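Local coordinates for OxsB protein (Bacillus megaterium, PDB 5UL3) that catalyses the oxidative ring contraction of dAMP to an oxetane aldehyde in oxetanocin A biosynthesis, using cobalamin, a [4Fe-4S] cluster and S-adenosylmethionine, at residues L125-N130 and K190-E195; L157-V162 and L292-E297. All blocks are in the same frame, centred on the assembly; numbering follows the deposited sequence.

Contact 1 lies within the cobalamin-binding Rossmann fold and contact 2 joins that fold to a later part of the chain; their centres are about 16 Å apart. Contact 1 sets the loop after strand 119-124 against helix 190-205; contact 2 sets the end of the neighbouring strand 154-159 against the turn that leads into helix 295-300. Their segments alternate along the chain and meet at Met160, whose CE lies 3.7 Å from Leu192 CD1, and beside it, where Cys126 CB packs 3.6 Å from Gln161 N. Each contact has a side close to the cofactor: the side chain of Cys126 is about 6 Å from the bound cobalamin and that of Asp159 about 7 Å, while Gln161 itself belongs to the cobalamin pocket.

Contact 1 (L125-N130 and K190-E195); sequences LCVIEN and KKLAFE
Leu192 and Ala193, the two helix residues that meet Leu125, lie in a helical turn closed by the bond from Phe194 N to Lys190 O, 2.9 Å long. Everything that reaches across to the loop here is van der Waals contact. Leu192 carries most of it. Its first torsion (chi1 -167°) carries the branch toward the loop, and the second (chi2 53°) turns CD2 onto Cys126 O; that methyl rests 3.4 Å from the oxygen, with Leu125 CB 4.0 Å and Val127 CG2 4.2 Å away. Alongside, CD1 of Leu125 lies over the helix backbone, 3.7 Å from Ala193 CA and 3.8 Å from Ala193 CB. The small methyl of alanine suits this place, because the leucine can come right down onto the main chain.

The loop follows strand 119-124 of the Rossmann fold that houses cobalamin, and the helix follows the adjacent parallel strand 180-184, so the contact joins two chain segments beyond the C-terminal ends of neighbouring strands, where such folds bind their cofactors. The CB of Cys126 points away from the helix, and its side chain touches Met160. Past Val127 the loop turns, with Asn130 N bonded to Val127 O at 3.0 Å. Ile166 of helix 166-176 also packs against Leu192, and Phe194 meets Phe227 and Tyr231 edge-to-face.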
loop_
_atom_site.group_PDB
_atom_site.type_symbol
_atom_site.label_atom_id
_atom_site.label_comp_id
_atom_site.label_asym_id
_atom_site.label_seq_id
_atom_site.Cartn_x
_atom_site.Cartn_y
_atom_site.Cartn_z
ATOM N N LEU A 125 -0.339 6.669 12.647
ATOM C CA LEU A 125 0.843 6.254 13.395
ATOM C C LEU A 125 1.944 5.789 12.449
ATOM O O LEU A 125 1.701 5.427 11.296
ATOM C CB LEU A 125 0.508 5.141 14.395
ATOM C CG LEU A 125 -0.698 5.377 15.296
ATOM C CD1 LEU A 125 -0.782 4.318 16.388
ATOM C CD2 LEU A 125 -0.697 6.785 15.878
ATOM N N CYS A 126 3.179 5.805 12.957
ATOM C CA CYS A 126 4.337 5.388 12.177
ATOM C C CYS A 126 5.476 5.089 13.138
ATOM O O CYS A 126 5.755 5.895 14.031
ATOM C CB CYS A 126 4.778 6.472 11.183
ATOM S SG CYS A 126 6.129 5.935 10.040
ATOM N N VAL A 127 6.114 3.936 12.961
ATOM C CA VAL A 127 7.391 3.650 13.611
ATOM C C VAL A 127 8.454 4.149 12.639
ATOM O O VAL A 127 8.798 3.462 11.677
ATOM C CB VAL A 127 7.544 2.164 13.933
ATOM C CG1 VAL A 127 8.851 1.904 14.682
ATOM C CG2 VAL A 127 6.358 1.669 14.748
ATOM N N ILE A 128 8.937 5.376 12.853
ATOM C CA ILE A 128 9.763 6.009 11.828
ATOM C C ILE A 128 11.114 5.321 11.667
ATOM O O ILE A 128 11.763 5.493 10.627
ATOM C CB ILE A 128 9.968 7.511 12.104
ATOM C CG1 ILE A 128 10.381 7.752 13.556
ATOM C CG2 ILE A 128 8.712 8.299 11.744
ATOM C CD1 ILE A 128 10.539 9.223 13.881
ATOM N N GLU A 129 11.557 4.546 12.661
ATOM C CA GLU A 129 12.783 3.767 12.484
ATOM C C GLU A 129 12.658 2.817 11.302
ATOM O O GLU A 129 13.595 2.673 10.505
ATOM C CB GLU A 129 13.113 2.975 13.749
ATOM C CG GLU A 129 13.121 3.788 15.019
ATOM C CD GLU A 129 11.780 3.759 15.725
ATOM O OE1 GLU A 129 11.617 2.940 16.658
ATOM O OE2 GLU A 129 10.887 4.545 15.333
ATOM N N ASN A 130 11.500 2.166 11.165
ATOM C CA ASN A 130 11.310 1.146 10.143
ATOM C C ASN A 130 10.816 1.705 8.817
ATOM O O ASN A 130 10.951 1.030 7.789
ATOM C CB ASN A 130 10.337 0.078 10.649
ATOM C CG ASN A 130 10.822 -0.584 11.923
ATOM O OD1 ASN A 130 12.022 -0.605 12.204
ATOM N ND2 ASN A 130 9.895 -1.123 12.704
ATOM N N LYS A 190 1.086 -1.674 17.632
ATOM C CA LYS A 190 0.338 -1.885 18.872
ATOM C C LYS A 190 0.918 -1.071 20.025
ATOM O O LYS A 190 0.185 -0.372 20.735
ATOM C CB LYS A 190 0.328 -3.359 19.265
ATOM C CG LYS A 190 -0.193 -3.544 20.698
ATOM C CD LYS A 190 0.185 -4.874 21.315
ATOM C CE LYS A 190 -0.252 -4.940 22.777
ATOM N NZ LYS A 190 0.307 -6.137 23.472
ATOM N N LYS A 191 2.230 -1.186 20.251
ATOM C CA LYS A 191 2.865 -0.504 21.379
ATOM C C LYS A 191 2.717 1.013 21.270
ATOM O O LYS A 191 2.378 1.685 22.252
ATOM C CB LYS A 191 4.340 -0.921 21.456
ATOM C CG LYS A 191 5.219 -0.072 22.364
ATOM C CD LYS A 191 6.653 -0.593 22.355
ATOM C CE LYS A 191 7.588 0.310 23.146
ATOM N NZ LYS A 191 8.997 -0.187 23.116
ATOM N N LEU A 192 2.930 1.566 20.075
ATOM C CA LEU A 192 2.718 2.992 19.838
ATOM C C LEU A 192 1.265 3.395 20.088
ATOM O O LEU A 192 0.985 4.423 20.722
ATOM C CB LEU A 192 3.129 3.312 18.404
ATOM C CG LEU A 192 3.318 4.719 17.896
ATOM C CD1 LEU A 192 4.275 5.461 18.808
ATOM C CD2 LEU A 192 3.910 4.594 16.515
ATOM N N ALA A 193 0.319 2.601 19.576
ATOM C CA ALA A 193 -1.092 2.887 19.794
ATOM C C ALA A 193 -1.434 2.904 21.278
ATOM O O ALA A 193 -2.149 3.796 21.746
ATOM C CB ALA A 193 -1.960 1.847 19.069
ATOM N N PHE A 194 -0.960 1.904 22.028
ATOM C CA PHE A 194 -1.313 1.831 23.442
ATOM C C PHE A 194 -0.724 3.003 24.216
ATOM O O PHE A 194 -1.378 3.542 25.114
ATOM C CB PHE A 194 -0.845 0.513 24.053
ATOM C CG PHE A 194 -1.806 -0.630 23.854
ATOM C CD1 PHE A 194 -2.625 -0.686 22.738
ATOM C CD2 PHE A 194 -1.895 -1.644 24.794
ATOM C CE1 PHE A 194 -3.509 -1.759 22.556
ATOM C CE2 PHE A 194 -2.781 -2.710 24.625
ATOM C CZ PHE A 194 -3.588 -2.764 23.506
ATOM N N GLU A 195 0.498 3.410 23.878
ATOM C CA GLU A 195 1.103 4.576 24.527
ATOM C C GLU A 195 0.288 5.838 24.268
ATOM O O GLU A 195 0.038 6.633 25.184
ATOM C CB GLU A 195 2.536 4.775 24.039
ATOM C CG GLU A 195 3.523 3.712 24.513
ATOM C CD GLU A 195 4.960 4.058 24.163
ATOM O OE1 GLU A 195 5.257 5.266 24.029
ATOM O OE2 GLU A 195 5.788 3.127 24.028
#

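Contact 2 (L157-V162 and L292-E297)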
loop_
_atom_site.group_PDB
_atom_site.type_symbol
_atom_site.label_atom_id
_atom_site.label_comp_id
_atom_site.label_asym_id
_atom_site.label_seq_id
_atom_site.Cartn_x
_atom_site.Cartn_y
_atom_site.Cartn_z
ATOM N N LEU A 157 -5.419 16.729 10.613
ATOM C CA LEU A 157 -4.613 15.561 10.271
ATOM C C LEU A 157 -3.265 15.659 10.967
ATOM O O LEU A 157 -2.607 16.706 10.907
ATOM C CB LEU A 157 -4.397 15.466 8.760
ATOM C CG LEU A 157 -5.659 15.116 7.948
ATOM C CD1 LEU A 157 -5.396 15.304 6.462
ATOM C CD2 LEU A 157 -6.023 13.667 8.264
ATOM N N ILE A 158 -2.871 14.573 11.622
ATOM C CA ILE A 158 -1.554 14.433 12.230
ATOM C C ILE A 158 -0.931 13.164 11.669
ATOM O O ILE A 158 -1.584 12.112 11.648
ATOM C CB ILE A 158 -1.636 14.351 13.764
ATOM C CG1 ILE A 158 -2.367 15.568 14.341
ATOM C CG2 ILE A 158 -0.214 14.260 14.356
ATOM C CD1 ILE A 158 -2.613 15.447 15.834
ATOM N N ASP A 159 0.329 13.250 11.217
ATOM C CA ASP A 159 0.991 12.112 10.579
ATOM C C ASP A 159 2.361 11.921 11.222
ATOM O O ASP A 159 3.251 12.758 11.041
ATOM C CB ASP A 159 1.141 12.328 9.070
ATOM C CG ASP A 159 1.538 11.040 8.320
ATOM O OD1 ASP A 159 1.969 10.065 8.974
ATOM O OD2 ASP A 159 1.393 10.994 7.075
ATOM N N MET A 160 2.522 10.823 11.966
ATOM C CA MET A 160 3.833 10.483 12.522
ATOM C C MET A 160 4.873 10.179 11.454
ATOM O O MET A 160 6.067 10.152 11.777
ATOM C CB MET A 160 3.717 9.286 13.460
ATOM C CG MET A 160 2.927 9.589 14.724
ATOM S SD MET A 160 2.979 8.206 15.858
ATOM C CE MET A 160 4.678 8.362 16.475
ATOM N N GLN A 161 4.473 9.968 10.194
ATOM C CA GLN A 161 5.469 9.715 9.153
ATOM C C GLN A 161 6.435 10.874 9.002
ATOM O O GLN A 161 7.584 10.666 8.596
ATOM C CB GLN A 161 4.819 9.479 7.801
ATOM C CG GLN A 161 4.080 8.186 7.626
ATOM C CD GLN A 161 3.637 8.062 6.177
ATOM O OE1 GLN A 161 4.254 7.353 5.388
ATOM N NE2 GLN A 161 2.611 8.810 5.808
ATOM N N VAL A 162 5.988 12.094 9.254
ATOM C CA VAL A 162 6.827 13.268 9.051
ATOM C C VAL A 162 7.485 13.710 10.361
ATOM O O VAL A 162 7.889 14.867 10.493
ATOM C CB VAL A 162 6.057 14.425 8.382
ATOM C CG1 VAL A 162 5.576 14.016 6.974
ATOM C CG2 VAL A 162 4.877 14.903 9.243
ATOM N N LEU A 292 -4.642 16.991 1.375
ATOM C CA LEU A 292 -3.217 17.185 1.096
ATOM C C LEU A 292 -2.509 18.021 2.163
ATOM O O LEU A 292 -1.386 18.501 1.926
ATOM C CB LEU A 292 -3.034 17.804 -0.292
ATOM C CG LEU A 292 -3.613 16.956 -1.433
ATOM C CD1 LEU A 292 -3.554 17.683 -2.772
ATOM C CD2 LEU A 292 -2.897 15.608 -1.531
ATOM N N ASP A 293 -3.112 18.136 3.355
ATOM C CA ASP A 293 -2.549 18.921 4.459
ATOM C C ASP A 293 -1.088 18.573 4.755
ATOM O O ASP A 293 -0.291 19.451 5.111
ATOM C CB ASP A 293 -3.352 18.692 5.741
ATOM C CG ASP A 293 -4.836 19.055 5.600
ATOM O OD1 ASP A 293 -5.383 18.998 4.481
ATOM O OD2 ASP A 293 -5.431 19.389 6.638
ATOM N N ILE A 294 -0.738 17.286 4.675
ATOM C CA ILE A 294 0.591 16.815 5.075
ATOM C C ILE A 294 1.588 16.852 3.928
ATOM O O ILE A 294 2.786 16.613 4.145
ATOM C CB ILE A 294 0.478 15.387 5.655
ATOM C CG1 ILE A 294 -0.667 15.297 6.669
ATOM C CG2 ILE A 294 1.765 14.951 6.371
ATOM C CD1 ILE A 294 -0.482 16.166 7.917
ATOM N N LEU A 295 1.144 17.193 2.720
ATOM C CA LEU A 295 1.977 17.000 1.539
ATOM C C LEU A 295 3.267 17.821 1.616
ATOM O O LEU A 295 4.350 17.314 1.285
ATOM C CB LEU A 295 1.181 17.350 0.281
ATOM C CG LEU A 295 1.935 17.018 -1.010
ATOM C CD1 LEU A 295 2.273 15.529 -1.047
ATOM C CD2 LEU A 295 1.148 17.433 -2.249
ATOM N N GLY A 296 3.172 19.081 2.058
ATOM C CA GLY A 296 4.373 19.907 2.194
ATOM C C GLY A 296 5.443 19.264 3.057
ATOM O O GLY A 296 6.621 19.246 2.691
ATOM N N GLU A 297 5.048 18.693 4.193
ATOM C CA GLU A 297 6.019 18.014 5.039
ATOM C C GLU A 297 6.498 16.715 4.404
ATOM O O GLU A 297 7.668 16.346 4.548
ATOM C CB GLU A 297 5.424 17.756 6.422
ATOM C CG GLU A 297 5.274 19.034 7.245
ATOM C CD GLU A 297 6.619 19.727 7.478
ATOM O OE1 GLU A 297 7.518 19.089 8.072
ATOM O OE2 GLU A 297 6.784 20.892 7.047
HETATM O O HOH W 1 -4.768 19.315 9.253
HETATM O O HOH W 2 7.431 17.457 9.915
#
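Ile294 reaches strand 154-159 with both branches. Its CG2 meets Asp159 CB at 3.8 Å and Val162 CG1 at 4.0 Å, while the other arm, folded at both torsions (chi1 -47°, chi2 -64°), brings CD1 to 3.7 Å from Leu157 O. A branched residue suits the spot, since one side chain spans the strand end and the turn beyond it. Leu157 passes Asp293 at about a right angle, its CD1 3.9 Å from Asp293 CG. At the far end Val162 CG1 packs 3.8 Å from Glu297 CB.

The strand is an edge strand of the Rossmann sheet: Ile158 bonds to strand 119-124, but Leu157 N donates to a water, which in turn donates to Asp293 OD2, 2.7 Å from the water oxygen. The same OD2 forms a salt bridge with Arg148. Helix 295-300 leads to strand 305-311 of the partial barrel of the radical SAM domain.

Asp159 forms an Asx turn: Gln161 N meets OD1 from above the carboxylate plane at 2.8 Å, and Asn124 ND2 binds the same oxygen. Gln161 NE2 takes the syn lone pair of OD2; with a second bond from NE2 to Arg135 O, this holds an amide whose OE1 makes a weak hydrogen bond to cobalamin.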